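Local coordinates for SusD homolog (Bacteroides thetaiotaomicron, PDB 3SGH), which probably binds glycans at the outer membrane surface as a SusD-like lipoprotein and passes them to a partner transporter, at residues F89-S94 against G99-M104; Q120-Y125 against S476-G481; T342-G347 against D362-A367. All coordinates share one frame; numbering follows the deposited sequence. Where two conformers were deposited one is given.

Contact 1 (F89-S94 against G99-M104); sequences FLVENS and GVIYAM
Glu92 and Tyr102 set out from their helices with the same first torsion, CG opposite the backbone nitrogen (chi1 -179° in Glu92), and this brings carboxylate and phenol alongside each other, pointing the same way. Tyr102 OH donates to Glu92 OE2 over 2.7 Å, and OE2 accepts with its anti lone pair, the one facing away from OE1; OE2 lies at the ring edge, near its plane, with the carboxylate turned 38° from the ring. Nearer the backbone, the methylene CG of Glu92 rests 3.6 Å from Tyr102 CE1, so the acid meets the tyrosine with its methylene as well as its carboxylate. The other oxygen, OE1, lies in plane at the edge of the Phe89 ring on its own helix. Beside this pair, Val91 CG1 lies 4.0 Å from Ile101 CG2 and 3.9 Å from Ile101 O, the two side chains crossing nearly at right angles. The whole is an antiparallel helical hairpin, 87-95 against 100-120, its short axes 155° apart, with Leu20 of helix 17-24 against Val91 and Asn153 of helix 140-162 against Tyr102. Replacing Glu92 by an alanine would probably leave the phenol hydroxyl without this acceptor and the ring freer to shift where the methylene CG had lain against CE1. A neutral donor facing a probably charged acceptor should make a favourable bond, joining the two helices beside an apolar contact.

Contact 2 (Q120-Y125 against S476-G481); sequences QGPIPY and SMLSNG
Pro122 meets two successive residues of the 476-481 segment with neighbouring atoms of its ring. Its CD lies 3.6 Å from Leu478 CD2, where the two side chains cross at about a right angle, while its CG sits 3.9 Å from Met477 CB. Met477, present as selenomethionine, slides past the proline in the opposite direction, touching with the root of its chain and carrying its selenium elsewhere. The same Leu478 methyl also comes within 4.1 Å of Gln120 O. This is helix-end packing in an alpha-alpha superhelix, as expected for a SusD-like protein: the loop that leaves helix 100-120 abuts the chain as it leaves helix 468-477. Gly121, at a positive phi of 96°, makes the break; a side chain there would run into Pro122 CD. Behind the proline, Gln120 folds back and its NE2 donates to Pro122 O at 2.9 Å, an almost straight bond (168°) in the plane of the amide, which ties the side chain to the backbone beyond Gly121. A type I turn from Leu478 to Gly481 closes with Gly481 N on Leu478 O at 3.0 Å. Farther out, Arg456 bonds through NH2 to Gln120 O and packs on Leu478, and Glu140 touches Pro122.

Contact 3 (T342-G347 against D362-A367); sequences TFYEKG and DYLADA
Tyr344 is the first residue of 342-347 to reach the other segment, with one ring carbon, CE2, lying 4.2 Å from Leu364 CD2. The two side chains slide past each other in opposite directions, and the methyl approaches the ring obliquely. The tyrosine hydroxyl is hydrogen-bonded with Ile395 O and its ring meets that of Trp397, so the ring that meets the leucine is also held from its far end. Glu345 follows and touches in two ways. Its CB stands 4.1 Å from Leu364 CD1, and its backbone O is equally near that methyl. Thus the leucine spreads its two branches over successive residues of helix 340-354, and Val348 and Arg349, a turn further on, continue the seat. With CG on the side away from its carbonyl carbon (chi1 -64°), Glu345 extends its carboxylate past the leucine, where a water joins the segments: it donates to Glu345 OE2 at 2.6 Å and to Leu364 O at 2.8 Å. Helices 340-354 and 360-364 are therefore joined by apolar contact plus a water bridge. That water spends both protons, linking two groups that, if Glu345 is ionised as expected, are both acceptors and could not bond directly.

How the contacts relate
The three contacts show how one largely helical chain is closed at several ranges. Contact 1 joins neighbouring helices 87-95 and 100-120, and contact 3 does the same for helices 340-354 and 360-364; contact 2 brings together segments 351 residues apart and encloses contact 3 in its loop. Helix 100-120 links the first two: it begins in contact 1 and ends at contact 2, whose centres are about 28 Å apart though their nearest atoms come to about 6 Å. Contact 3 lies about 42 Å from contact 1 and about 39 Å from contact 2, centre to centre, across the chain's centre from contact 2. Contact 2 thus brings the C-terminal region against the end of helix 100-120.

Contact 1 (F89-S94 against G99-M104)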
loop_
_atom_site.group_PDB
_atom_site.type_symbol
_atom_site.label_atom_id
_atom_site.label_comp_id
_atom_site.label_asym_id
_atom_site.label_seq_id
_atom_site.Cartn_x
_atom_site.Cartn_y
_atom_site.Cartn_z
ATOM N N PHE A 89 -21.648 2.870 10.983
ATOM C CA PHE A 89 -23.029 2.515 11.333
ATOM C C PHE A 89 -23.871 3.721 11.663
ATOM O O PHE A 89 -25.052 3.767 11.337
ATOM C CB PHE A 89 -23.088 1.515 12.479
ATOM C CG PHE A 89 -22.544 0.175 12.099
ATOM C CD1 PHE A 89 -23.118 -0.543 11.070
ATOM C CD2 PHE A 89 -21.450 -0.363 12.745
ATOM C CE1 PHE A 89 -22.622 -1.788 10.693
ATOM C CE2 PHE A 89 -20.966 -1.619 12.379
ATOM C CZ PHE A 89 -21.534 -2.312 11.359
ATOM N N LEU A 90 -23.258 4.717 12.273
ATOM C CA LEU A 90 -23.940 5.976 12.506
ATOM C C LEU A 90 -24.358 6.638 11.188
ATOM O O LEU A 90 -25.484 7.157 11.085
ATOM C CB LEU A 90 -23.040 6.914 13.319
ATOM C CG LEU A 90 -22.799 6.510 14.777
ATOM C CD1 LEU A 90 -21.722 7.435 15.382
ATOM C CD2 LEU A 90 -24.054 6.576 15.638
ATOM N N VAL A 91 -23.490 6.589 10.175
ATOM C CA VAL A 91 -23.831 7.140 8.861
ATOM C C VAL A 91 -24.916 6.301 8.210
ATOM O O VAL A 91 -25.878 6.822 7.648
ATOM C CB VAL A 91 -22.625 7.261 7.909
ATOM C CG1 VAL A 91 -23.075 7.649 6.502
ATOM C CG2 VAL A 91 -21.590 8.291 8.480
ATOM N N GLU A 92 -24.757 4.998 8.272
ATOM C CA GLU A 92 -25.718 4.097 7.651
ATOM C C GLU A 92 -27.113 4.338 8.189
ATOM O O GLU A 92 -28.094 4.417 7.426
ATOM C CB GLU A 92 -25.295 2.646 7.909
ATOM C CG GLU A 92 -26.225 1.605 7.278
ATOM C CD GLU A 92 -25.587 0.215 7.214
ATOM O OE1 GLU A 92 -25.450 -0.385 8.296
ATOM O OE2 GLU A 92 -25.189 -0.247 6.100
ATOM N N ASN A 93 -27.205 4.474 9.510
ATOM C CA ASN A 93 -28.507 4.696 10.185
ATOM C C ASN A 93 -29.106 6.075 9.859
ATOM O O ASN A 93 -30.271 6.176 9.452
ATOM C CB ASN A 93 -28.372 4.466 11.703
ATOM C CG ASN A 93 -28.211 2.981 12.060
ATOM O OD1 ASN A 93 -28.517 2.083 11.249
ATOM N ND2 ASN A 93 -27.707 2.714 13.268
ATOM N N SER A 94 -28.292 7.125 9.982
ATOM C CA SER A 94 -28.717 8.486 9.670
ATOM C C SER A 94 -29.210 8.648 8.227
ATOM O O SER A 94 -30.249 9.286 7.988
ATOM C CB SER A 94 -27.551 9.460 9.903
ATOM O OG SER A 94 -27.889 10.754 9.439
ATOM N N GLY A 99 -27.936 7.568 -0.694
ATOM C CA GLY A 99 -27.358 8.896 -0.930
ATOM C C GLY A 99 -25.835 8.870 -0.970
ATOM O O GLY A 99 -25.214 7.874 -0.618
ATOM N N VAL A 100 -25.266 9.993 -1.405
ATOM C CA VAL A 100 -23.802 10.130 -1.611
ATOM C C VAL A 100 -23.019 9.981 -0.303
ATOM O O VAL A 100 -21.912 9.441 -0.307
ATOM C CB VAL A 100 -23.516 11.459 -2.301
ATOM C CG1 VAL A 100 -22.007 11.806 -2.256
ATOM C CG2 VAL A 100 -24.019 11.412 -3.755
ATOM N N ILE A 101 -23.577 10.389 0.825
ATOM C CA ILE A 101 -22.828 10.325 2.090
ATOM C C ILE A 101 -22.742 8.856 2.504
ATOM O O ILE A 101 -21.693 8.421 2.954
ATOM C CB ILE A 101 -23.432 11.222 3.207
ATOM C CG1 ILE A 101 -23.477 12.679 2.707
ATOM C CG2 ILE A 101 -22.673 11.070 4.524
ATOM C CD1 ILE A 101 -22.146 13.243 2.164
ATOM N N TYR A 102 -23.806 8.071 2.279
ATOM C CA TYR A 102 -23.751 6.655 2.548
ATOM C C TYR A 102 -22.779 5.955 1.610
ATOM O O TYR A 102 -22.005 5.103 2.045
ATOM C CB TYR A 102 -25.130 6.018 2.434
ATOM C CG TYR A 102 -25.116 4.552 2.677
ATOM C CD1 TYR A 102 -24.749 4.041 3.919
ATOM C CD2 TYR A 102 -25.495 3.647 1.673
ATOM C CE1 TYR A 102 -24.743 2.677 4.157
ATOM C CE2 TYR A 102 -25.497 2.270 1.925
ATOM C CZ TYR A 102 -25.134 1.810 3.176
ATOM O OH TYR A 102 -25.132 0.443 3.448
ATOM N N ALA A 103 -22.832 6.297 0.316
ATOM C CA ALA A 103 -21.896 5.763 -0.664
ATOM C C ALA A 103 -20.460 6.023 -0.193
ATOM O O ALA A 103 -19.605 5.128 -0.244
ATOM C CB ALA A 103 -22.137 6.396 -2.013
HETATM N N MSE A 104 -20.173 7.255 0.239
HETATM C CA MSE A 104 -18.817 7.573 0.698
HETATM C C MSE A 104 -18.426 6.805 1.949
HETATM O O MSE A 104 -17.260 6.468 2.126
HETATM C CB MSE A 104 -18.632 9.083 0.897
HETATM C CG MSE A 104 -18.693 9.847 -0.405
HETATM SE SE MSE A 104 -17.296 9.429 -1.603
HETATM C CE MSE A 104 -15.830 9.338 -0.294
#

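Contact 2 (Q120-Y125 against S476-G481)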
loop_
_atom_site.group_PDB
_atom_site.type_symbol
_atom_site.label_atom_id
_atom_site.label_comp_id
_atom_site.label_asym_id
_atom_site.label_seq_id
_atom_site.Cartn_x
_atom_site.Cartn_y
_atom_site.Cartn_z
ATOM N N GLN A 120 -4.064 -9.074 7.764
ATOM C CA GLN A 120 -4.265 -10.187 8.679
ATOM C C GLN A 120 -5.106 -11.329 8.140
ATOM O O GLN A 120 -5.069 -12.420 8.681
ATOM C CB GLN A 120 -4.885 -9.711 10.006
ATOM C CG GLN A 120 -6.290 -9.248 9.942
ATOM C CD GLN A 120 -6.843 -9.026 11.333
ATOM O OE1 GLN A 120 -6.299 -8.240 12.086
ATOM N NE2 GLN A 120 -7.876 -9.774 11.701
ATOM N N GLY A 121 -5.843 -11.089 7.068
ATOM C CA GLY A 121 -6.705 -12.115 6.495
ATOM C C GLY A 121 -8.138 -11.989 6.980
ATOM O O GLY A 121 -8.751 -10.921 6.810
ATOM N N PRO A 122 -8.685 -13.059 7.609
ATOM C CA PRO A 122 -10.064 -12.925 8.089
ATOM C C PRO A 122 -10.265 -11.691 8.984
ATOM O O PRO A 122 -9.426 -11.379 9.815
ATOM C CB PRO A 122 -10.273 -14.201 8.916
ATOM C CG PRO A 122 -9.385 -15.186 8.346
ATOM C CD PRO A 122 -8.143 -14.399 7.900
ATOM N N ILE A 123 -11.403 -11.034 8.815
ATOM C CA ILE A 123 -11.837 -9.975 9.709
ATOM C C ILE A 123 -13.341 -10.085 9.858
ATOM O O ILE A 123 -14.008 -10.581 8.973
ATOM C CB ILE A 123 -11.509 -8.583 9.122
ATOM C CG1 ILE A 123 -12.158 -8.386 7.745
ATOM C CG2 ILE A 123 -9.960 -8.282 9.100
ATOM C CD1 ILE A 123 -12.078 -6.946 7.191
ATOM N N PRO A 124 -13.907 -9.517 10.928
ATOM C CA PRO A 124 -15.358 -9.335 10.941
ATOM C C PRO A 124 -15.765 -8.260 9.938
ATOM O O PRO A 124 -15.074 -7.224 9.812
ATOM C CB PRO A 124 -15.659 -8.869 12.383
ATOM C CG PRO A 124 -14.392 -8.945 13.132
ATOM C CD PRO A 124 -13.258 -8.999 12.137
ATOM N N TYR A 125 -16.860 -8.488 9.231
ATOM C CA TYR A 125 -17.324 -7.538 8.237
ATOM C C TYR A 125 -18.838 -7.709 8.031
ATOM O O TYR A 125 -19.609 -6.891 8.554
ATOM C CB TYR A 125 -16.481 -7.637 6.942
ATOM C CG TYR A 125 -16.803 -6.570 5.911
ATOM C CD1 TYR A 125 -16.134 -5.356 5.904
ATOM C CD2 TYR A 125 -17.811 -6.774 4.970
ATOM C CE1 TYR A 125 -16.439 -4.356 4.981
ATOM C CE2 TYR A 125 -18.132 -5.750 4.033
ATOM C CZ TYR A 125 -17.433 -4.550 4.071
ATOM O OH TYR A 125 -17.732 -3.546 3.195
ATOM N N SER A 476 -8.969 -21.195 12.236
ATOM C CA SER A 476 -9.163 -22.325 11.336
ATOM C C SER A 476 -9.479 -21.886 9.910
ATOM O O SER A 476 -9.399 -22.705 8.976
ATOM C CB SER A 476 -10.246 -23.291 11.846
ATOM O OG SER A 476 -11.528 -22.739 11.679
HETATM N N MSE A 477 -9.845 -20.616 9.721
HETATM C CA MSE A 477 -10.045 -20.073 8.391
HETATM C C MSE A 477 -8.740 -19.779 7.629
HETATM O O MSE A 477 -8.763 -19.603 6.415
HETATM C CB MSE A 477 -10.921 -18.793 8.451
HETATM C CG MSE A 477 -12.240 -19.001 9.118
HETATM SE SE MSE A 477 -13.129 -17.340 9.356
HETATM C CE MSE A 477 -14.539 -17.960 10.516
ATOM N N LEU A 478 -7.611 -19.686 8.342
ATOM C CA LEU A 478 -6.327 -19.370 7.754
ATOM C C LEU A 478 -5.849 -20.551 6.951
ATOM O O LEU A 478 -6.134 -21.692 7.291
ATOM C CB LEU A 478 -5.274 -19.021 8.828
ATOM C CG LEU A 478 -5.489 -17.697 9.586
ATOM C CD1 LEU A 478 -4.563 -17.493 10.813
ATOM C CD2 LEU A 478 -5.356 -16.523 8.606
ATOM N N SER A 479 -5.052 -20.261 5.946
ATOM C CA SER A 479 -4.571 -21.251 5.010
ATOM C C SER A 479 -4.019 -22.504 5.676
ATOM O O SER A 479 -4.355 -23.604 5.270
ATOM C CB SER A 479 -3.496 -20.645 4.101
ATOM O OG SER A 479 -2.395 -20.150 4.815
ATOM N N ASN A 480 -3.154 -22.337 6.678
ATOM C CA ASN A 480 -2.600 -23.498 7.393
ATOM C C ASN A 480 -3.107 -23.665 8.818
ATOM O O ASN A 480 -2.502 -24.410 9.620
ATOM C CB ASN A 480 -1.082 -23.400 7.401
ATOM C CG ASN A 480 -0.555 -22.240 8.261
ATOM O OD1 ASN A 480 -1.327 -21.482 8.875
ATOM N ND2 ASN A 480 0.767 -22.108 8.299
ATOM N N GLY A 481 -4.204 -23.000 9.149
ATOM C CA GLY A 481 -4.786 -23.146 10.492
ATOM C C GLY A 481 -3.981 -22.621 11.685
ATOM O O GLY A 481 -4.235 -22.989 12.835
#

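Contact 3 (T342-G347 against D362-A367)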
loop_
_atom_site.group_PDB
_atom_site.type_symbol
_atom_site.label_atom_id
_atom_site.label_comp_id
_atom_site.label_asym_id
_atom_site.label_seq_id
_atom_site.Cartn_x
_atom_site.Cartn_y
_atom_site.Cartn_z
ATOM N N THR A 342 1.243 -0.364 -23.953
ATOM C CA THR A 342 0.616 0.938 -23.957
ATOM C C THR A 342 0.375 1.394 -22.516
ATOM O O THR A 342 0.742 2.517 -22.129
ATOM C CB THR A 342 -0.752 0.906 -24.737
ATOM O OG1 THR A 342 -0.501 0.565 -26.121
ATOM C CG2 THR A 342 -1.461 2.299 -24.607
ATOM N N PHE A 343 -0.132 0.496 -21.692
ATOM C CA PHE A 343 -0.392 0.842 -20.300
ATOM C C PHE A 343 0.883 1.008 -19.467
ATOM O O PHE A 343 0.951 1.915 -18.620
ATOM C CB PHE A 343 -1.374 -0.130 -19.645
ATOM C CG PHE A 343 -2.791 0.012 -20.140
ATOM C CD1 PHE A 343 -3.467 1.220 -20.038
ATOM C CD2 PHE A 343 -3.467 -1.084 -20.682
ATOM C CE1 PHE A 343 -4.786 1.345 -20.492
ATOM C CE2 PHE A 343 -4.788 -0.964 -21.110
ATOM C CZ PHE A 343 -5.436 0.262 -21.022
ATOM N N TYR A 344 1.894 0.176 -19.741
ATOM C CA TYR A 344 3.204 0.332 -19.093
ATOM C C TYR A 344 3.801 1.717 -19.335
ATOM O O TYR A 344 4.173 2.433 -18.373
ATOM C CB TYR A 344 4.134 -0.765 -19.580
ATOM C CG TYR A 344 5.549 -0.679 -19.093
ATOM C CD1 TYR A 344 5.888 -1.097 -17.810
ATOM C CD2 TYR A 344 6.574 -0.240 -19.943
ATOM C CE1 TYR A 344 7.183 -1.074 -17.380
ATOM C CE2 TYR A 344 7.895 -0.205 -19.501
ATOM C CZ TYR A 344 8.191 -0.621 -18.224
ATOM O OH TYR A 344 9.498 -0.597 -17.772
ATOM N N GLU A 345 3.912 2.105 -20.610
ATOM C CA GLU A 345 4.474 3.391 -20.939
ATOM C C GLU A 345 3.628 4.529 -20.392
ATOM O O GLU A 345 4.182 5.535 -19.921
ATOM C CB GLU A 345 4.697 3.534 -22.438
ATOM C CG GLU A 345 5.749 2.512 -22.941
ATOM C CD GLU A 345 6.378 2.849 -24.268
ATOM O OE1 GLU A 345 5.647 3.379 -25.157
ATOM O OE2 GLU A 345 7.592 2.541 -24.415
ATOM N N LYS A 346 2.304 4.352 -20.419
ATOM C CA LYS A 346 1.384 5.363 -19.877
ATOM C C LYS A 346 1.657 5.551 -18.390
ATOM O O LYS A 346 1.749 6.692 -17.895
ATOM C CB LYS A 346 -0.089 4.946 -20.125
ATOM C CG LYS A 346 -1.085 5.960 -19.674
ATOM C CD LYS A 346 -2.527 5.408 -19.744
ATOM C CE LYS A 346 -3.455 6.284 -18.929
ATOM N NZ LYS A 346 -3.745 7.572 -19.589
ATOM N N GLY A 347 1.787 4.444 -17.674
ATOM C CA GLY A 347 2.055 4.450 -16.239
ATOM C C GLY A 347 3.345 5.178 -15.886
ATOM O O GLY A 347 3.381 5.994 -14.942
ATOM N N ASP A 362 13.478 9.326 -22.761
ATOM C CA ASP A 362 14.791 8.737 -22.784
ATOM C C ASP A 362 14.902 7.642 -21.720
ATOM O O ASP A 362 15.536 6.620 -21.948
ATOM C CB ASP A 362 15.882 9.815 -22.628
ATOM C CG ASP A 362 16.055 10.695 -23.891
ATOM O OD1 ASP A 362 15.371 10.506 -24.947
ATOM O OD2 ASP A 362 16.901 11.613 -23.799
ATOM N N TYR A 363 14.221 7.819 -20.582
ATOM C CA TYR A 363 14.121 6.744 -19.593
ATOM C C TYR A 363 13.517 5.474 -20.187
ATOM O O TYR A 363 14.011 4.364 -19.960
ATOM C CB TYR A 363 13.246 7.219 -18.408
ATOM C CG TYR A 363 13.212 6.309 -17.211
ATOM C CD1 TYR A 363 14.262 6.294 -16.295
ATOM C CD2 TYR A 363 12.132 5.472 -16.964
ATOM C CE1 TYR A 363 14.226 5.448 -15.196
ATOM C CE2 TYR A 363 12.084 4.665 -15.863
ATOM C CZ TYR A 363 13.117 4.637 -14.989
ATOM O OH TYR A 363 13.009 3.797 -13.892
ATOM N N LEU A 364 12.428 5.620 -20.935
ATOM C CA LEU A 364 11.717 4.485 -21.472
ATOM C C LEU A 364 12.483 3.809 -22.606
ATOM O O LEU A 364 12.081 2.714 -23.056
ATOM C CB LEU A 364 10.326 4.912 -21.975
ATOM C CG LEU A 364 9.266 5.088 -20.871
ATOM C CD1 LEU A 364 7.982 5.755 -21.404
ATOM C CD2 LEU A 364 8.925 3.741 -20.285
ATOM N N ALA A 365 13.501 4.489 -23.113
ATOM C CA ALA A 365 14.380 3.963 -24.162
ATOM C C ALA A 365 15.598 3.242 -23.571
ATOM O O ALA A 365 16.454 2.738 -24.336
ATOM C CB ALA A 365 14.861 5.098 -25.080
ATOM N N ASP A 366 15.696 3.183 -22.247
ATOM C CA ASP A 366 16.859 2.583 -21.592
ATOM C C ASP A 366 16.767 1.061 -21.576
ATOM O O ASP A 366 16.007 0.479 -20.808
ATOM C CB ASP A 366 17.023 3.129 -20.171
ATOM C CG ASP A 366 18.293 2.651 -19.499
ATOM O OD1 ASP A 366 18.789 1.546 -19.803
ATOM O OD2 ASP A 366 18.791 3.372 -18.596
ATOM N N ALA A 367 17.552 0.413 -22.437
ATOM C CA ALA A 367 17.565 -1.042 -22.524
ATOM C C ALA A 367 18.715 -1.710 -21.736
ATOM O O ALA A 367 18.810 -2.925 -21.721
ATOM C CB ALA A 367 17.661 -1.465 -24.014
HETATM O O HOH W 1 9.615 1.406 -23.203
#